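PDB 2H0U: NADPH-flavin oxidoreductase from Helicobacter pylori, which probably uses FMN to pass electrons from NAD(P)H to flavins or nitrogen-containing compounds, as a dimeric member of the nitroreductase family. Local coordinates for residues A[42-47]-A[116-121]; A[84-89]-A[93-98]. One frame throughout, in Å; residues are numbered along the deposited sequence.

Both contacts lie on the same side of the chain's centre, their own centres about 11 Å apart, and each touches the second subunit. Along the chain, loop 42-47 comes first, then 84-89 at the end of strand 79-86, then 93-98 on helix 94-102, and last 116-121 on helix 113-125, so interaction 1 brackets interaction 2 in sequence. They meet directly, because loop 42-47 also packs against the valine and tyrosine side chains of interaction 2. Interaction 1 therefore lies beside the FMN, with interaction 2 packed against its loop further from the cofactor, and both reach the dimer interface.

Interaction 1: A[42-47]-A[116-121]; sequences SSIGLE and QIIKNF. With FMN (flavin mononucleotide), chain B.
The loop 42-47 runs past the side of helix 113-125, with I44 and I118 the closest pair of backbones at 8.3 Å between CA atoms, and no hydrogen bond joins the two segments. I44 has the largest share of the contact. Its CG1 stands anti to the carbonyl carbon, though turned well off the staggered position (chi1 -32°), and the extended arm ends with CD1 3.6 Å from F121 CE2, an oblique approach to the ring. The other branch, I44 CG2, meets the methyl I118 CD1 at 3.9 Å; I44 thus touches both I118 and F121, residues three apart on the helix. F121 reaches back toward the loop with CG anti to its backbone N (chi1 167°), which brings the far end of the ring to S43. There S43 OG lies at the ring edge, 3.7 Å from F121 CZ; its hydrogen-bond partner is E164 of the second subunit, which also packs on F121. On the cofactor side, S43 N sits 3.3 Å from FMN C8, and S42 C is 3.4 Å from FMN C8M, placing the loop against the dimethylbenzene end of the isoalloxazine. The loop is braced internally: G45 N bonds to S42 O, and S42 OG accepts from E47 N (2.9 Å, 156°). Q141 of helix 131-155 takes the N-H of S43. With R13, K204 and R206 of the second subunit among its hydrogen-bonding partners, the FMN here occupies an intersubunit site, as in the dimeric nitroreductase fold.

Interaction 2: A[84-89]-A[93-98]; sequences LARKGV and SDYVKK
R86 leaves strand 79-86 with CG anti to its carbonyl carbon and stays extended as far as NE, while Y95 holds CG anti to its backbone N (chi1 176°), and the two side chains meet at about a right angle. R86 CD sits over the middle of the phenol ring, 3.5 Å from its centroid, in a CH-pi contact. The guanidinium lies offset toward the CD1-CE1 rim, its plane 15° from that of the ring, with R86 NE 3.2 Å from Y95 CE1. One water bridges R86 NE and Y95 OH: it accepts from R86 NE at 2.8 Å and donates to Y95 OH at 3.1 Å. Y95 OH also bonds to L46 O and to W207 of the second subunit, so the hydroxyl links the loop and the dimer partner, and through the water R86. The chain here passes through the short loop 87-93 from strand 79-86 of the antiparallel sheet into helix 94-102, and S93 is the N-cap of that helix: its OG accepts from V96 N (3.3 Å, 162°) and has a further partner in T90 O. G88 O lies 3.4 Å from S93 CB. At the edge of the tyrosine ring, V89 CG1 packs on V96 CG2 at 3.6 Å, with L46 touching both valines. R86 NH1 has a long, weak ion pair with E185, next to the neighbouring strand 186-195.

Interaction 1: A[42-47]-A[116-121]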
loop_
_atom_site.group_PDB
_atom_site.type_symbol
_atom_site.label_atom_id
_atom_site.label_comp_id
_atom_site.label_asym_id
_atom_site.label_seq_id
_atom_site.Cartn_x
_atom_site.Cartn_y
_atom_site.Cartn_z
ATOM N N SER A 42 -0.531 9.947 -1.995
ATOM C CA SER A 42 -1.099 9.218 -3.129
ATOM C C SER A 42 -0.434 9.739 -4.382
ATOM O O SER A 42 0.026 10.873 -4.408
ATOM C CB SER A 42 -2.611 9.435 -3.231
ATOM O OG SER A 42 -2.915 10.832 -3.213
ATOM N N SER A 43 -0.428 8.926 -5.430
ATOM C CA SER A 43 0.142 9.344 -6.707
ATOM C C SER A 43 -0.552 10.612 -7.220
ATOM O O SER A 43 -1.796 10.668 -7.279
ATOM C CB SER A 43 0.011 8.215 -7.717
ATOM O OG SER A 43 0.739 8.561 -8.889
ATOM N N ILE A 44 0.259 11.640 -7.526
ATOM C CA ILE A 44 -0.181 12.941 -8.071
ATOM C C ILE A 44 -0.996 13.701 -7.018
ATOM O O ILE A 44 -1.695 14.669 -7.322
ATOM C CB ILE A 44 -0.993 12.841 -9.409
ATOM C CG1 ILE A 44 -0.536 11.643 -10.265
ATOM C CG2 ILE A 44 -0.892 14.206 -10.210
ATOM C CD1 ILE A 44 -1.298 11.423 -11.610
ATOM N N GLY A 45 -0.850 13.285 -5.766
ATOM C CA GLY A 45 -1.703 13.764 -4.687
ATOM C C GLY A 45 -3.227 13.725 -4.878
ATOM O O GLY A 45 -3.930 14.580 -4.325
ATOM N N LEU A 46 -3.746 12.760 -5.638
ATOM C CA LEU A 46 -5.159 12.824 -6.049
ATOM C C LEU A 46 -6.104 12.324 -4.960
ATOM O O LEU A 46 -7.294 12.573 -5.035
ATOM C CB LEU A 46 -5.417 12.070 -7.347
ATOM C CG LEU A 46 -4.742 12.685 -8.590
ATOM C CD1 LEU A 46 -4.942 11.691 -9.762
ATOM C CD2 LEU A 46 -5.272 14.051 -8.884
ATOM N N GLU A 47 -5.562 11.646 -3.929
ATOM C CA GLU A 47 -6.396 11.097 -2.823
ATOM C C GLU A 47 -7.633 10.394 -3.382
ATOM O O GLU A 47 -8.766 10.756 -3.025
ATOM C CB GLU A 47 -6.863 12.227 -1.874
ATOM C CG GLU A 47 -5.790 12.994 -1.172
ATOM C CD GLU A 47 -6.349 14.287 -0.528
ATOM O OE1 GLU A 47 -7.178 14.188 0.401
ATOM O OE2 GLU A 47 -5.907 15.369 -0.921
ATOM N N GLN A 116 -1.623 17.176 -19.684
ATOM C CA GLN A 116 -1.041 16.301 -20.697
ATOM C C GLN A 116 0.058 15.380 -20.104
ATOM O O GLN A 116 0.256 14.255 -20.563
ATOM C CB GLN A 116 -0.528 17.112 -21.888
ATOM C CG GLN A 116 -1.632 17.914 -22.652
ATOM C CD GLN A 116 -2.847 17.072 -23.071
ATOM O OE1 GLN A 116 -3.980 17.370 -22.693
ATOM N NE2 GLN A 116 -2.617 16.038 -23.843
ATOM N N ILE A 117 0.762 15.858 -19.084
ATOM C CA ILE A 117 1.745 15.022 -18.373
ATOM C C ILE A 117 1.035 13.876 -17.636
ATOM O O ILE A 117 1.470 12.740 -17.693
ATOM C CB ILE A 117 2.622 15.846 -17.379
ATOM C CG1 ILE A 117 3.617 16.725 -18.146
ATOM C CG2 ILE A 117 3.347 14.904 -16.387
ATOM C CD1 ILE A 117 4.375 17.732 -17.268
ATOM N N ILE A 118 -0.086 14.192 -16.991
ATOM C CA ILE A 118 -0.920 13.196 -16.335
ATOM C C ILE A 118 -1.451 12.197 -17.353
ATOM O O ILE A 118 -1.389 10.992 -17.131
ATOM C CB ILE A 118 -2.101 13.822 -15.573
ATOM C CG1 ILE A 118 -1.573 14.707 -14.426
ATOM C CG2 ILE A 118 -3.064 12.710 -15.029
ATOM C CD1 ILE A 118 -2.664 15.252 -13.495
ATOM N N LYS A 119 -1.964 12.713 -18.470
ATOM C CA LYS A 119 -2.451 11.830 -19.515
ATOM C C LYS A 119 -1.354 10.825 -19.977
ATOM O O LYS A 119 -1.593 9.625 -20.048
ATOM C CB LYS A 119 -2.946 12.651 -20.705
ATOM C CG LYS A 119 -3.420 11.796 -21.863
ATOM C CD LYS A 119 -3.831 12.685 -22.985
ATOM C CE LYS A 119 -4.551 11.939 -24.106
ATOM N NZ LYS A 119 -3.593 11.156 -24.894
ATOM N N ASN A 120 -0.182 11.333 -20.343
ATOM C CA ASN A 120 0.909 10.448 -20.788
ATOM C C ASN A 120 1.347 9.454 -19.705
ATOM O O ASN A 120 1.628 8.285 -19.988
ATOM C CB ASN A 120 2.117 11.248 -21.205
ATOM C CG ASN A 120 3.274 10.357 -21.649
ATOM O OD1 ASN A 120 3.245 9.787 -22.746
ATOM N ND2 ASN A 120 4.299 10.223 -20.789
ATOM N N PHE A 121 1.470 9.954 -18.486
ATOM C CA PHE A 121 1.859 9.138 -17.347
ATOM C C PHE A 121 0.922 7.952 -17.195
ATOM O O PHE A 121 1.372 6.817 -17.102
ATOM C CB PHE A 121 1.816 10.018 -16.107
ATOM C CG PHE A 121 1.891 9.271 -14.804
ATOM C CD1 PHE A 121 3.008 8.494 -14.470
ATOM C CD2 PHE A 121 0.882 9.427 -13.868
ATOM C CE1 PHE A 121 3.101 7.849 -13.226
ATOM C CE2 PHE A 121 0.962 8.783 -12.620
ATOM C CZ PHE A 121 2.072 7.988 -12.307
HETATM N N1 FMN B . 6.333 12.555 -6.676
HETATM C C2 FMN B . 7.190 12.822 -7.734
HETATM O O2 FMN B . 7.731 13.919 -7.793
HETATM N N3 FMN B . 7.404 11.906 -8.731
HETATM C C4 FMN B . 6.749 10.701 -8.701
HETATM O O4 FMN B . 7.053 9.828 -9.510
HETATM C C4A FMN B . 5.848 10.441 -7.644
HETATM N N5 FMN B . 5.180 9.243 -7.597
HETATM C C5A FMN B . 4.370 8.920 -6.520
HETATM C C6 FMN B . 3.742 7.657 -6.528
HETATM C C7 FMN B . 2.914 7.337 -5.440
HETATM C C7M FMN B . 2.556 5.891 -5.247
HETATM C C8 FMN B . 2.672 8.250 -4.396
HETATM C C8M FMN B . 2.012 7.760 -3.100
HETATM C C9 FMN B . 3.299 9.487 -4.415
HETATM C C9A FMN B . 4.138 9.835 -5.494
HETATM N N10 FMN B . 4.763 11.088 -5.547
HETATM C C10 FMN B . 5.650 11.365 -6.617
HETATM C "C1'" FMN B . 4.566 12.134 -4.489
HETATM C "C2'" FMN B . 3.127 12.667 -4.445
HETATM O "O2'" FMN B . 3.039 13.772 -5.312
HETATM C "C3'" FMN B . 2.852 13.086 -2.995
HETATM O "O3'" FMN B . 2.915 11.956 -2.146
HETATM C "C4'" FMN B . 1.484 13.711 -2.744
HETATM O "O4'" FMN B . 1.434 14.943 -3.445
HETATM C "C5'" FMN B . 1.151 13.949 -1.259
HETATM O "O5'" FMN B . 2.160 14.832 -0.738
HETATM P P FMN B . 3.048 14.371 0.514
HETATM O O1P FMN B . 3.633 13.033 0.141
HETATM O O2P FMN B . 4.135 15.432 0.676
HETATM O O3P FMN B . 2.199 14.272 1.754
#

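Interaction 2: A[84-89]-A[93-98]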
loop_
_atom_site.group_PDB
_atom_site.type_symbol
_atom_site.label_atom_id
_atom_site.label_comp_id
_atom_site.label_asym_id
_atom_site.label_seq_id
_atom_site.Cartn_x
_atom_site.Cartn_y
_atom_site.Cartn_z
ATOM N N LEU A 84 -12.622 2.510 0.105
ATOM C CA LEU A 84 -13.075 2.659 -1.283
ATOM C C LEU A 84 -12.020 3.413 -2.082
ATOM O O LEU A 84 -11.293 4.266 -1.544
ATOM C CB LEU A 84 -14.404 3.419 -1.367
ATOM C CG LEU A 84 -15.562 3.043 -0.412
ATOM C CD1 LEU A 84 -16.703 4.068 -0.671
ATOM C CD2 LEU A 84 -15.986 1.559 -0.585
ATOM N N ALA A 85 -11.923 3.052 -3.358
ATOM C CA ALA A 85 -11.039 3.696 -4.325
ATOM C C ALA A 85 -11.907 4.223 -5.480
ATOM O O ALA A 85 -12.958 3.624 -5.833
ATOM C CB ALA A 85 -10.019 2.710 -4.822
ATOM N N ARG A 86 -11.559 5.404 -5.981
ATOM C CA ARG A 86 -12.349 5.978 -7.063
ATOM C C ARG A 86 -12.057 5.327 -8.420
ATOM O O ARG A 86 -10.925 4.903 -8.715
ATOM C CB ARG A 86 -12.094 7.482 -7.147
ATOM C CG ARG A 86 -12.806 8.265 -6.056
ATOM C CD ARG A 86 -12.606 9.752 -6.243
ATOM N NE ARG A 86 -13.217 10.505 -5.142
ATOM C CZ ARG A 86 -14.471 10.940 -5.135
ATOM N NH1 ARG A 86 -15.276 10.666 -6.154
ATOM N NH2 ARG A 86 -14.928 11.626 -4.080
ATOM N N LYS A 87 -13.099 5.257 -9.227
ATOM C CA LYS A 87 -13.048 4.744 -10.576
ATOM C C LYS A 87 -12.849 5.885 -11.557
ATOM O O LYS A 87 -13.345 6.998 -11.321
ATOM C CB LYS A 87 -14.406 4.098 -10.883
ATOM C CG LYS A 87 -14.636 2.852 -10.063
ATOM C CD LYS A 87 -15.898 2.184 -10.431
ATOM C CE LYS A 87 -15.918 0.810 -9.756
ATOM N NZ LYS A 87 -17.218 0.120 -9.939
ATOM N N GLY A 88 -12.178 5.566 -12.661
ATOM C CA GLY A 88 -12.051 6.454 -13.838
ATOM C C GLY A 88 -11.335 7.754 -13.493
ATOM O O GLY A 88 -11.747 8.822 -13.925
ATOM N N VAL A 89 -10.238 7.648 -12.761
ATOM C CA VAL A 89 -9.533 8.840 -12.260
ATOM C C VAL A 89 -8.484 9.168 -13.326
ATOM O O VAL A 89 -7.331 8.724 -13.242
ATOM C CB VAL A 89 -8.903 8.600 -10.879
ATOM C CG1 VAL A 89 -8.088 9.799 -10.441
ATOM C CG2 VAL A 89 -10.006 8.340 -9.824
ATOM N N SER A 93 -10.958 13.694 -16.135
ATOM C CA SER A 93 -12.113 13.362 -15.312
ATOM C C SER A 93 -12.556 14.565 -14.447
ATOM O O SER A 93 -11.736 15.420 -14.070
ATOM C CB SER A 93 -11.816 12.153 -14.438
ATOM O OG SER A 93 -10.875 12.497 -13.452
ATOM N N ASP A 94 -13.845 14.608 -14.128
ATOM C CA ASP A 94 -14.364 15.634 -13.212
ATOM C C ASP A 94 -13.626 15.608 -11.855
ATOM O O ASP A 94 -13.357 16.680 -11.298
ATOM C CB ASP A 94 -15.871 15.477 -12.981
ATOM C CG ASP A 94 -16.711 15.834 -14.209
ATOM O OD1 ASP A 94 -16.229 16.552 -15.112
ATOM O OD2 ASP A 94 -17.876 15.380 -14.259
ATOM N N TYR A 95 -13.317 14.411 -11.327
ATOM C CA TYR A 95 -12.703 14.303 -10.002
ATOM C C TYR A 95 -11.298 14.931 -9.966
ATOM O O TYR A 95 -10.930 15.631 -9.011
ATOM C CB TYR A 95 -12.569 12.817 -9.522
ATOM C CG TYR A 95 -11.851 12.778 -8.194
ATOM C CD1 TYR A 95 -12.466 13.268 -7.041
ATOM C CD2 TYR A 95 -10.516 12.366 -8.110
ATOM C CE1 TYR A 95 -11.799 13.288 -5.802
ATOM C CE2 TYR A 95 -9.825 12.403 -6.888
ATOM C CZ TYR A 95 -10.479 12.859 -5.743
ATOM O OH TYR A 95 -9.814 12.906 -4.538
ATOM N N VAL A 96 -10.497 14.651 -11.000
ATOM C CA VAL A 96 -9.140 15.204 -11.044
ATOM C C VAL A 96 -9.197 16.744 -11.116
ATOM O O VAL A 96 -8.464 17.433 -10.385
ATOM C CB VAL A 96 -8.292 14.588 -12.196
ATOM C CG1 VAL A 96 -7.038 15.417 -12.461
ATOM C CG2 VAL A 96 -7.887 13.121 -11.808
ATOM N N LYS A 97 -10.073 17.281 -11.967
ATOM C CA LYS A 97 -10.228 18.735 -12.041
ATOM C C LYS A 97 -10.648 19.243 -10.653
ATOM O O LYS A 97 -10.104 20.226 -10.177
ATOM C CB LYS A 97 -11.213 19.144 -13.133
ATOM C CG LYS A 97 -11.309 20.680 -13.393
ATOM C CD LYS A 97 -12.117 20.968 -14.623
ATOM C CE LYS A 97 -12.459 22.477 -14.747
ATOM N NZ LYS A 97 -13.085 22.804 -16.096
ATOM N N LYS A 98 -11.556 18.525 -9.989
ATOM C CA LYS A 98 -12.025 18.929 -8.663
ATOM C C LYS A 98 -10.963 18.943 -7.569
ATOM O O LYS A 98 -10.851 19.917 -6.852
ATOM C CB LYS A 98 -13.205 18.060 -8.214
ATOM C CG LYS A 98 -13.870 18.515 -6.891
ATOM C CD LYS A 98 -14.999 17.568 -6.525
ATOM C CE LYS A 98 -16.221 18.305 -6.015
ATOM N NZ LYS A 98 -17.162 17.348 -5.376
HETATM O O HOH W 1 -11.651 11.122 -2.869
#